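Local coordinates for protein thymine dioxygenase (Neurospora crassa, PDB 5C3Q) that probably oxidises the methyl group of thymine as a 2-oxoglutarate-dependent, metal-containing dioxygenase of the double-stranded beta-helix fold, at residues I119-E130 / V186-P197. Sequence-based numbering, arbitrary orientation.
Sequences IKESYEIGREDE and VGDNILRLLHYP. With AKG (2-oxoglutaric acid), chain F; TDR (thymine), chain G; EDO (1,2-ethanediol), chain I.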
loop_
_atom_site.group_PDB
_atom_site.type_symbol
_atom_site.label_atom_id
_atom_site.label_comp_id
_atom_site.label_asym_id
_atom_site.label_seq_id
_atom_site.Cartn_x
_atom_site.Cartn_y
_atom_site.Cartn_z
ATOM N N ILE A 119 9.626 -10.517 9.245
ATOM C CA ILE A 119 10.989 -9.996 9.259
ATOM C C ILE A 119 11.014 -8.692 8.463
ATOM O O ILE A 119 11.388 -8.665 7.292
ATOM C CB ILE A 119 12.007 -11.007 8.692
ATOM C CG1 ILE A 119 11.868 -12.363 9.389
ATOM C CG2 ILE A 119 13.425 -10.483 8.878
ATOM C CD1 ILE A 119 12.589 -13.493 8.683
ATOM N N LYS A 120 10.595 -7.614 9.117
ATOM C CA LYS A 120 10.471 -6.313 8.472
ATOM C C LYS A 120 10.549 -5.194 9.505
ATOM O O LYS A 120 10.367 -5.424 10.695
ATOM C CB LYS A 120 9.139 -6.225 7.712
ATOM C CG LYS A 120 7.898 -6.179 8.600
ATOM C CD LYS A 120 6.625 -5.992 7.788
ATOM C CE LYS A 120 5.410 -5.839 8.690
ATOM N NZ LYS A 120 4.185 -5.495 7.911
ATOM N N GLU A 121 10.837 -3.985 9.041
ATOM C CA GLU A 121 10.670 -2.793 9.863
ATOM C C GLU A 121 10.049 -1.707 9.000
ATOM O O GLU A 121 10.151 -1.744 7.772
ATOM C CB GLU A 121 11.997 -2.336 10.491
ATOM C CG GLU A 121 13.145 -2.158 9.515
ATOM C CD GLU A 121 14.456 -1.774 10.184
ATOM O OE1 GLU A 121 14.454 -1.281 11.333
ATOM O OE2 GLU A 121 15.509 -1.944 9.538
ATOM N N SER A 122 9.380 -0.758 9.643
ATOM C CA SER A 122 8.673 0.286 8.919
ATOM C C SER A 122 8.739 1.628 9.633
ATOM O O SER A 122 8.947 1.700 10.845
ATOM C CB SER A 122 7.214 -0.116 8.693
ATOM O OG SER A 122 6.517 -0.227 9.917
ATOM N N TYR A 123 8.577 2.686 8.851
ATOM C CA TYR A 123 8.483 4.032 9.374
ATOM C C TYR A 123 7.380 4.759 8.614
ATOM O O TYR A 123 7.430 4.874 7.384
ATOM C CB TYR A 123 9.819 4.754 9.220
ATOM C CG TYR A 123 9.794 6.169 9.742
ATOM C CD1 TYR A 123 9.829 6.428 11.110
ATOM C CD2 TYR A 123 9.731 7.249 8.869
ATOM C CE1 TYR A 123 9.804 7.725 11.593
ATOM C CE2 TYR A 123 9.706 8.547 9.343
ATOM C CZ TYR A 123 9.742 8.782 10.703
ATOM O OH TYR A 123 9.713 10.077 11.165
ATOM N N GLU A 124 6.390 5.252 9.351
ATOM C CA GLU A 124 5.204 5.851 8.752
ATOM C C GLU A 124 5.100 7.362 8.980
ATOM O O GLU A 124 5.293 7.863 10.093
ATOM C CB GLU A 124 3.966 5.124 9.255
ATOM C CG GLU A 124 3.854 3.739 8.630
ATOM C CD GLU A 124 2.901 2.820 9.355
ATOM O OE1 GLU A 124 2.111 2.128 8.670
ATOM O OE2 GLU A 124 2.950 2.771 10.600
ATOM N N ILE A 125 4.790 8.060 7.893
ATOM C CA ILE A 125 4.708 9.510 7.846
ATOM C C ILE A 125 3.309 9.892 7.374
ATOM O O ILE A 125 2.846 9.383 6.355
ATOM C CB ILE A 125 5.746 10.072 6.846
ATOM C CG1 ILE A 125 7.170 9.798 7.338
ATOM C CG2 ILE A 125 5.548 11.562 6.623
ATOM C CD1 ILE A 125 8.190 9.703 6.218
ATOM N N GLY A 126 2.642 10.772 8.120
ATOM C CA GLY A 126 1.336 11.313 7.725
ATOM C C GLY A 126 1.509 12.721 7.199
ATOM O O GLY A 126 2.634 13.214 7.112
ATOM N N ARG A 127 0.412 13.383 6.843
ATOM C CA ARG A 127 0.508 14.775 6.414
ATOM C C ARG A 127 0.948 15.648 7.588
ATOM O O ARG A 127 0.514 15.448 8.720
ATOM C CB ARG A 127 -0.788 15.294 5.788
ATOM C CG ARG A 127 -1.984 15.379 6.710
ATOM C CD ARG A 127 -3.106 16.138 6.027
ATOM N NE ARG A 127 -4.348 16.048 6.790
ATOM C CZ ARG A 127 -4.873 17.016 7.538
ATOM N NH1 ARG A 127 -4.288 18.203 7.648
ATOM N NH2 ARG A 127 -6.015 16.790 8.178
ATOM N N GLU A 128 1.817 16.606 7.290
ATOM C CA GLU A 128 2.476 17.430 8.298
ATOM C C GLU A 128 1.540 18.216 9.202
ATOM O O GLU A 128 1.817 18.376 10.390
ATOM C CB GLU A 128 3.420 18.422 7.614
ATOM C CG GLU A 128 4.749 17.825 7.203
ATOM C CD GLU A 128 5.736 17.761 8.354
ATOM O OE1 GLU A 128 5.535 16.941 9.277
ATOM O OE2 GLU A 128 6.729 18.522 8.327
ATOM N N ASP A 129 0.449 18.720 8.637
ATOM C CA ASP A 129 -0.375 19.716 9.323
ATOM C C ASP A 129 -1.705 19.164 9.838
ATOM O O ASP A 129 -2.675 19.909 9.975
ATOM C CB ASP A 129 -0.605 20.925 8.404
ATOM C CG ASP A 129 -1.394 20.580 7.151
ATOM O OD1 ASP A 129 -1.495 19.383 6.796
ATOM O OD2 ASP A 129 -1.916 21.518 6.515
ATOM N N GLU A 130 -1.756 17.866 10.131
ATOM C CA GLU A 130 -2.950 17.296 10.739
ATOM C C GLU A 130 -2.994 17.698 12.209
ATOM O O GLU A 130 -2.076 17.365 12.959
ATOM C CB GLU A 130 -2.987 15.777 10.621
ATOM C CG GLU A 130 -4.276 15.202 11.185
ATOM C CD GLU A 130 -4.457 13.730 10.905
ATOM O OE1 GLU A 130 -3.486 13.065 10.499
ATOM O OE2 GLU A 130 -5.585 13.240 11.107
ATOM N N VAL A 186 -7.837 16.476 1.054
ATOM C CA VAL A 186 -7.118 16.791 2.298
ATOM C C VAL A 186 -5.759 16.076 2.367
ATOM O O VAL A 186 -4.801 16.596 2.944
ATOM C CB VAL A 186 -7.978 16.464 3.542
ATOM C CG1 VAL A 186 -7.179 16.606 4.830
ATOM C CG2 VAL A 186 -9.201 17.370 3.582
ATOM N N GLY A 187 -5.672 14.890 1.774
ATOM C CA GLY A 187 -4.428 14.131 1.772
ATOM C C GLY A 187 -4.162 13.448 3.102
ATOM O O GLY A 187 -3.036 13.465 3.599
ATOM N N ASP A 188 -5.201 12.835 3.668
ATOM C CA ASP A 188 -5.092 12.085 4.919
ATOM C C ASP A 188 -4.481 10.709 4.644
ATOM O O ASP A 188 -5.071 9.679 4.948
ATOM C CB ASP A 188 -6.471 11.939 5.578
ATOM C CG ASP A 188 -6.967 13.230 6.195
ATOM O OD1 ASP A 188 -6.150 13.976 6.769
ATOM O OD2 ASP A 188 -8.179 13.498 6.114
ATOM N N ASN A 189 -3.275 10.723 4.090
ATOM C CA ASN A 189 -2.606 9.528 3.611
ATOM C C ASN A 189 -1.447 9.151 4.528
ATOM O O ASN A 189 -1.019 9.955 5.362
ATOM C CB ASN A 189 -2.110 9.790 2.190
ATOM C CG ASN A 189 -3.226 10.239 1.262
ATOM O OD1 ASN A 189 -4.364 9.774 1.373
ATOM N ND2 ASN A 189 -2.915 11.158 0.355
ATOM N N ILE A 190 -0.950 7.926 4.386
ATOM C CA ILE A 190 0.180 7.458 5.182
ATOM C C ILE A 190 1.281 6.946 4.261
ATOM O O ILE A 190 1.061 6.058 3.433
ATOM C CB ILE A 190 -0.234 6.364 6.190
ATOM C CG1 ILE A 190 -1.195 6.931 7.245
ATOM C CG2 ILE A 190 0.984 5.738 6.862
ATOM C CD1 ILE A 190 -0.575 7.909 8.225
ATOM N N LEU A 191 2.462 7.535 4.406
ATOM C CA LEU A 191 3.645 7.119 3.666
ATOM C C LEU A 191 4.397 6.106 4.525
ATOM O O LEU A 191 4.996 6.469 5.539
ATOM C CB LEU A 191 4.510 8.343 3.344
ATOM C CG LEU A 191 5.912 8.170 2.763
ATOM C CD1 LEU A 191 5.877 7.404 1.455
ATOM C CD2 LEU A 191 6.547 9.538 2.565
ATOM N N ARG A 192 4.335 4.836 4.129
ATOM C CA ARG A 192 5.006 3.760 4.853
ATOM C C ARG A 192 6.296 3.338 4.149
ATOM O O ARG A 192 6.263 2.718 3.081
ATOM C CB ARG A 192 4.078 2.553 5.006
ATOM C CG ARG A 192 4.698 1.390 5.767
ATOM C CD ARG A 192 3.803 0.165 5.774
ATOM N NE ARG A 192 3.051 0.030 7.017
ATOM C CZ ARG A 192 2.265 -0.999 7.322
ATOM N NH1 ARG A 192 2.099 -2.009 6.471
ATOM N NH2 ARG A 192 1.635 -1.016 8.492
ATOM N N LEU A 193 7.425 3.687 4.757
ATOM C CA LEU A 193 8.732 3.207 4.326
ATOM C C LEU A 193 8.933 1.813 4.908
ATOM O O LEU A 193 8.698 1.604 6.098
ATOM C CB LEU A 193 9.839 4.139 4.831
ATOM C CG LEU A 193 9.679 5.627 4.506
ATOM C CD1 LEU A 193 10.871 6.400 5.039
ATOM C CD2 LEU A 193 9.521 5.858 3.011
ATOM N N LEU A 194 9.356 0.870 4.069
ATOM C CA LEU A 194 9.559 -0.517 4.488
ATOM C C LEU A 194 10.971 -0.994 4.188
ATOM O O LEU A 194 11.509 -0.756 3.106
ATOM C CB LEU A 194 8.561 -1.440 3.790
ATOM C CG LEU A 194 7.123 -1.376 4.309
ATOM C CD1 LEU A 194 6.125 -1.780 3.230
ATOM C CD2 LEU A 194 6.974 -2.248 5.544
ATOM N N HIS A 195 11.555 -1.683 5.160
ATOM C CA HIS A 195 12.832 -2.344 4.989
ATOM C C HIS A 195 12.709 -3.777 5.495
ATOM O O HIS A 195 12.359 -4.010 6.651
ATOM C CB HIS A 195 13.929 -1.585 5.737
ATOM C CG HIS A 195 15.215 -2.338 5.851
ATOM N ND1 HIS A 195 15.832 -2.572 7.059
ATOM C CD2 HIS A 195 15.996 -2.921 4.910
ATOM C CE1 HIS A 195 16.942 -3.259 6.859
ATOM N NE2 HIS A 195 17.063 -3.485 5.564
ATOM N N TYR A 196 12.970 -4.729 4.607
ATOM C CA TYR A 196 12.974 -6.140 4.959
ATOM C C TYR A 196 14.438 -6.572 5.013
ATOM O O TYR A 196 15.067 -6.725 3.970
ATOM C CB TYR A 196 12.208 -6.955 3.915
ATOM C CG TYR A 196 10.768 -6.530 3.711
ATOM C CD1 TYR A 196 10.430 -5.541 2.791
ATOM C CD2 TYR A 196 9.741 -7.124 4.435
ATOM C CE1 TYR A 196 9.108 -5.151 2.607
ATOM C CE2 TYR A 196 8.421 -6.749 4.252
ATOM C CZ TYR A 196 8.109 -5.763 3.338
ATOM O OH TYR A 196 6.793 -5.400 3.162
ATOM N N PRO A 197 15.000 -6.738 6.227
ATOM C CA PRO A 197 16.435 -7.032 6.338
ATOM C C PRO A 197 16.891 -8.273 5.573
ATOM O O PRO A 197 16.103 -9.194 5.334
ATOM C CB PRO A 197 16.640 -7.251 7.845
ATOM C CG PRO A 197 15.531 -6.508 8.495
ATOM C CD PRO A 197 14.366 -6.598 7.551
HETATM C C1 AKG F . 1.890 -3.203 2.981
HETATM O O1 AKG F . 0.654 -3.105 3.205
HETATM O O2 AKG F . 2.729 -2.584 3.667
HETATM C C2 AKG F . 2.364 -4.075 1.895
HETATM O O5 AKG F . 1.572 -4.816 1.318
HETATM C C3 AKG F . 3.829 -4.053 1.501
HETATM C C4 AKG F . 4.071 -4.902 0.256
HETATM C C5 AKG F . 5.509 -4.823 -0.201
HETATM O O3 AKG F . 5.748 -5.051 -1.406
HETATM O O4 AKG F . 6.413 -4.551 0.618
HETATM N N1 TDR G . -1.622 0.773 7.646
HETATM C C2 TDR G . -2.481 1.744 7.008
HETATM O O2 TDR G . -2.524 2.884 7.429
HETATM N N3 TDR G . -3.282 1.359 5.870
HETATM C C4 TDR G . -3.233 0.024 5.365
HETATM O O4 TDR G . -3.921 -0.265 4.401
HETATM C C5 TDR G . -2.365 -0.973 6.010
HETATM C CM5 TDR G . -2.275 -2.387 5.529
HETATM C C6 TDR G . -1.561 -0.570 7.168
HETATM C C1 EDO I . 2.522 0.255 12.397
HETATM O O1 EDO I . 2.540 0.037 10.983
HETATM C C2 EDO I . 2.671 -1.066 13.138
HETATM O O2 EDO I . 1.397 -1.680 13.352
HETATM O O HOH W 1 13.468 -9.786 5.751
HETATM O O HOH W 2 4.456 -4.637 5.045
HETATM O O HOH W 3 -2.056 11.660 7.242
HETATM O O HOH W 4 -8.326 15.392 8.331
HETATM O O HOH W 5 -4.464 12.060 8.197
#
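Arg192 and Glu124 face each other as a non-hydrogen-bonded pair of antiparallel strands 121-125 and 190-196, their chains side by side and pointing into the active site. NE of Arg192 gives a hydrogen bond to Glu124 OE1 (2.8 Å) from above the carboxylate plane, a salt bridge with the two flat groups turned 31° apart. Arg192 runs out with CG opposite the backbone N (chi1 -179°) and then bends at chi3, which brings NH1 to O2 of 2-oxoglutarate (2.9 Å), while a face of the guanidinium lies over thymine C6; Glu124 thus probably helps to hold in place a residue that touches both cosubstrate and substrate. Tyr196, whose ring passes beside Lys120 CB, donates its OH to O4 at the other end of 2-oxoglutarate (2.7 Å). One water joins Lys120 NZ, Tyr196 OH and O2 of 2-oxoglutarate. On the opposite sheet face, His195 ND1 meets the anti lone pair of Glu121 OE2 (2.6 Å) in the ring plane, and Ile125 CD1 packs against Leu191 CD2 (4.0 Å). Beyond the strands, Arg127 grips Asp188 side-on, NE (2.7 Å) and NH2 both giving to OD1, which lies in the guanidinium plane; Val186 CG1 and Glu130 CA cover its two faces, and NH1 reaches Asp129. A leucine in place of Arg127 would probably leave the carboxylates of Asp188 and Asp129 without their shared positive partner. Strand 190-200 lies between 121-125 and 284-295 in the major sheet of the double-stranded beta-helix, 121-125 pairs onward with 91-93, and helices 57-71 and 147-173 cover the Leu191 and Leu193 face.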